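Local coordinates for 4-alpha-glucanotransferase (PDB 1TZ7), which is an amylomaltase, also called disproportionating enzyme or D-enzyme, a glucanotransferase built around a parallel beta barrel, at residues I221-D226 against L299-R304. Residues are numbered along the deposited sequence; the frame is centred on the assembly and turned at random.
Sequences ISIVGD and LFDFLR
Two backbone amides converge on the carbonyl oxygen of I223: D301 N, lying in the carbonyl plane, donates over 2.9 Å to I223 O, while the straighter bond from F302 N to I223 O is longer at 3.2 Å. D301 also returns a bond through its side chain. Its CG stands beside its own backbone N (chi1 -59°), which brings the carboxylate back to the amide of I223; I223 N meets D301 OD1 on the anti side at 2.8 Å, nearly straight at 168°. The other oxygen, OD2, forms a salt bridge with R213 of helix 192-218, and a water bound to S222 OG donates weakly to it. The bond from F302 N already belongs to the regular parallel pattern, which continues with G225 N donating to F302 O and R304 N to G225 O, whereas D301, just ahead of the strand, uses its carboxylate to take the I223 amide. Strands 222-227 and 302-305 are thus neighbours, third and fourth in the sequential order of the eight-stranded parallel barrel of this TIM-barrel enzyme, with 60-62 and 350-352 flanking the pair. On the face that carries L303, the F300 ring is sandwiched: G225 CA sits over its centre in a CH-pi contact, 3.6 Å from the ring centroid, and L299 CB covers the opposite face. I223 CG2 reaches the edge of the same ring at CD2. V224, F302, D226 and R304 point to the other face, where V224 CG2 packs obliquely on F302 CB and S222 CB approaches the F302 ring edge at CE2. D226 and R304 extend side by side, but D226 OD1 lies over one face of the guanidinium, 3.7 Å from R304 NH1, a long salt bridge with no N-H directed at the oxygen; D226 OD1 is instead hydrogen-bonded to the hydroxyl of Y78.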
ATOM      1  N   ILE A 221      13.698  -6.475  11.539  1.00 26.22           N
ATOM      2  CA  ILE A 221      12.517  -6.556  10.696  1.00 25.23           C
ATOM      3  C   ILE A 221      12.555  -5.451   9.650  1.00 27.27           C
ATOM      4  O   ILE A 221      12.632  -4.260   9.990  1.00 27.69           O
ATOM      5  CB  ILE A 221      11.235  -6.445  11.550  1.00 30.92           C
ATOM      6  CG1 ILE A 221      11.125  -7.648  12.498  1.00 27.52           C
ATOM      7  CG2 ILE A 221       9.993  -6.374  10.653  1.00 32.31           C
ATOM      8  CD1 ILE A 221      10.201  -7.418  13.661  1.00 34.16           C
ATOM      9  N   SER A 222      12.510  -5.847   8.372  1.00 26.66           N
ATOM     10  CA  SER A 222      12.422  -4.901   7.268  1.00 27.11           C
ATOM     11  C   SER A 222      10.968  -4.737   6.855  1.00 36.02           C
ATOM     12  O   SER A 222      10.213  -5.711   6.807  1.00 26.50           O
ATOM     13  CB  SER A 222      13.247  -5.395   6.067  1.00 30.85           C
ATOM     14  OG  SER A 222      14.621  -5.457   6.369  1.00 27.69           O
ATOM     15  N   ILE A 223      10.575  -3.508   6.557  1.00 28.30           N
ATOM     16  CA  ILE A 223       9.207  -3.222   6.213  1.00 24.93           C
ATOM     17  C   ILE A 223       9.057  -3.056   4.715  1.00 30.76           C
ATOM     18  O   ILE A 223       9.741  -2.240   4.089  1.00 26.97           O
ATOM     19  CB  ILE A 223       8.702  -1.958   6.957  1.00 26.51           C
ATOM     20  CG1 ILE A 223       8.944  -2.102   8.466  1.00 27.40           C
ATOM     21  CG2 ILE A 223       7.210  -1.747   6.680  1.00 26.67           C
ATOM     22  CD1 ILE A 223       8.649  -0.839   9.276  1.00 30.18           C
ATOM     23  N   VAL A 224       8.159  -3.847   4.141  1.00 27.95           N
ATOM     24  CA  VAL A 224       7.809  -3.732   2.747  1.00 29.79           C
ATOM     25  C   VAL A 224       6.597  -2.814   2.600  1.00 33.69           C
ATOM     26  O   VAL A 224       5.502  -3.144   3.037  1.00 28.53           O
ATOM     27  CB  VAL A 224       7.486  -5.117   2.136  1.00 29.55           C
ATOM     28  CG1 VAL A 224       7.174  -4.993   0.655  1.00 32.61           C
ATOM     29  CG2 VAL A 224       8.645  -6.086   2.370  1.00 33.31           C
ATOM     30  N   GLY A 225       6.813  -1.661   1.995  1.00 30.15           N
ATOM     31  CA  GLY A 225       5.747  -0.743   1.701  1.00 29.35           C
ATOM     32  C   GLY A 225       5.301  -0.858   0.269  1.00 34.30           C
ATOM     33  O   GLY A 225       5.868  -1.616  -0.508  1.00 33.21           O
ATOM     34  N   ASP A 226       4.283  -0.096  -0.079  1.00 40.04           N
ATOM     35  CA  ASP A 226       3.546  -0.313  -1.306  1.00 37.43           C
ATOM     36  C   ASP A 226       3.351   1.015  -2.028  1.00 34.96           C
ATOM     37  O   ASP A 226       2.786   1.956  -1.470  1.00 38.71           O
ATOM     38  CB  ASP A 226       2.190  -0.940  -0.990  1.00 39.26           C
ATOM     39  CG  ASP A 226       1.542  -1.575  -2.204  1.00 44.45           C
ATOM     40  OD1 ASP A 226       0.752  -2.534  -2.022  1.00 43.59           O
ATOM     41  OD2 ASP A 226       1.754  -1.187  -3.376  1.00 50.00           O
ATOM     42  N   LEU A 299      10.249   5.678   5.132  1.00 28.67           N
ATOM     43  CA  LEU A 299       9.269   4.855   5.823  1.00 29.97           C
ATOM     44  C   LEU A 299       9.616   3.372   5.738  1.00 33.24           C
ATOM     45  O   LEU A 299       9.488   2.644   6.721  1.00 28.18           O
ATOM     46  CB  LEU A 299       7.878   5.087   5.227  1.00 28.05           C
ATOM     47  CG  LEU A 299       7.468   6.553   5.058  1.00 34.02           C
ATOM     48  CD1 LEU A 299       6.117   6.656   4.363  1.00 35.29           C
ATOM     49  CD2 LEU A 299       7.434   7.260   6.414  1.00 42.50           C
ATOM     50  N   PHE A 300      10.049   2.929   4.554  1.00 27.90           N
ATOM     51  CA  PHE A 300      10.116   1.503   4.236  1.00 25.13           C
ATOM     52  C   PHE A 300      11.516   1.088   3.806  1.00 28.42           C
ATOM     53  O   PHE A 300      12.320   1.915   3.387  1.00 25.09           O
ATOM     54  CB  PHE A 300       9.132   1.161   3.123  1.00 28.65           C
ATOM     55  CG  PHE A 300       7.769   1.749   3.318  1.00 32.77           C
ATOM     56  CD1 PHE A 300       7.251   2.649   2.401  1.00 28.84           C
ATOM     57  CD2 PHE A 300       6.999   1.400   4.418  1.00 29.88           C
ATOM     58  CE1 PHE A 300       5.990   3.191   2.578  1.00 30.47           C
ATOM     59  CE2 PHE A 300       5.741   1.940   4.597  1.00 28.93           C
ATOM     60  CZ  PHE A 300       5.236   2.837   3.676  1.00 35.84           C
ATOM     61  N   ASP A 301      11.791  -0.206   3.909  1.00 29.81           N
ATOM     62  CA  ASP A 301      13.030  -0.777   3.405  1.00 27.95           C
ATOM     63  C   ASP A 301      12.872  -1.239   1.966  1.00 27.81           C
ATOM     64  O   ASP A 301      13.773  -1.059   1.141  1.00 31.22           O
ATOM     65  CB  ASP A 301      13.451  -1.939   4.284  1.00 28.75           C
ATOM     66  CG  ASP A 301      13.662  -1.527   5.706  1.00 30.58           C
ATOM     67  OD1 ASP A 301      12.717  -1.672   6.514  1.00 27.54           O
ATOM     68  OD2 ASP A 301      14.731  -1.023   6.109  1.00 35.78           O
ATOM     69  N   PHE A 302      11.725  -1.833   1.664  1.00 30.70           N
ATOM     70  CA  PHE A 302      11.419  -2.249   0.307  1.00 25.95           C
ATOM     71  C   PHE A 302      10.162  -1.563  -0.221  1.00 28.16           C
ATOM     72  O   PHE A 302       9.220  -1.283   0.531  1.00 29.82           O
ATOM     73  CB  PHE A 302      11.260  -3.770   0.243  1.00 27.76           C
ATOM     74  CG  PHE A 302      12.540  -4.530   0.545  1.00 26.74           C
ATOM     75  CD1 PHE A 302      13.472  -4.772  -0.454  1.00 32.16           C
ATOM     76  CD2 PHE A 302      12.801  -4.994   1.825  1.00 30.84           C
ATOM     77  CE1 PHE A 302      14.651  -5.469  -0.181  1.00 29.65           C
ATOM     78  CE2 PHE A 302      13.977  -5.689   2.105  1.00 28.50           C
ATOM     79  CZ  PHE A 302      14.900  -5.925   1.094  1.00 34.87           C
ATOM     80  N   LEU A 303      10.155  -1.296  -1.516  1.00 30.06           N
ATOM     81  CA  LEU A 303       9.038  -0.654  -2.165  1.00 28.46           C
ATOM     82  C   LEU A 303       8.448  -1.582  -3.199  1.00 31.90           C
ATOM     83  O   LEU A 303       9.063  -1.849  -4.230  1.00 33.99           O
ATOM     84  CB  LEU A 303       9.491   0.645  -2.836  1.00 30.01           C
ATOM     85  CG  LEU A 303      10.303   1.590  -1.959  1.00 38.52           C
ATOM     86  CD1 LEU A 303      10.727   2.817  -2.753  1.00 40.02           C
ATOM     87  CD2 LEU A 303       9.512   1.991  -0.727  1.00 38.55           C
ATOM     88  N   ARG A 304       7.253  -2.083  -2.918  1.00 31.66           N
ATOM     89  CA  ARG A 304       6.527  -2.905  -3.867  1.00 33.23           C
ATOM     90  C   ARG A 304       5.900  -2.026  -4.930  1.00 31.68           C
ATOM     91  O   ARG A 304       5.109  -1.135  -4.623  1.00 35.90           O
ATOM     92  CB  ARG A 304       5.445  -3.716  -3.151  1.00 38.14           C
ATOM     93  CG  ARG A 304       5.002  -4.953  -3.913  1.00 50.43           C
ATOM     94  CD  ARG A 304       3.714  -5.565  -3.399  1.00 76.47           C
ATOM     95  NE  ARG A 304       2.547  -5.057  -4.114  1.00 66.40           N
ATOM     96  CZ  ARG A 304       1.329  -5.580  -4.032  1.00 84.91           C
ATOM     97  NH1 ARG A 304       0.329  -5.043  -4.723  1.00 73.11           N
ATOM     98  NH2 ARG A 304       1.103  -6.640  -3.256  1.00 96.09           N
TER
HETATM   99  O   HOH W   1      16.289  -3.365   5.241  1.00 42.20           O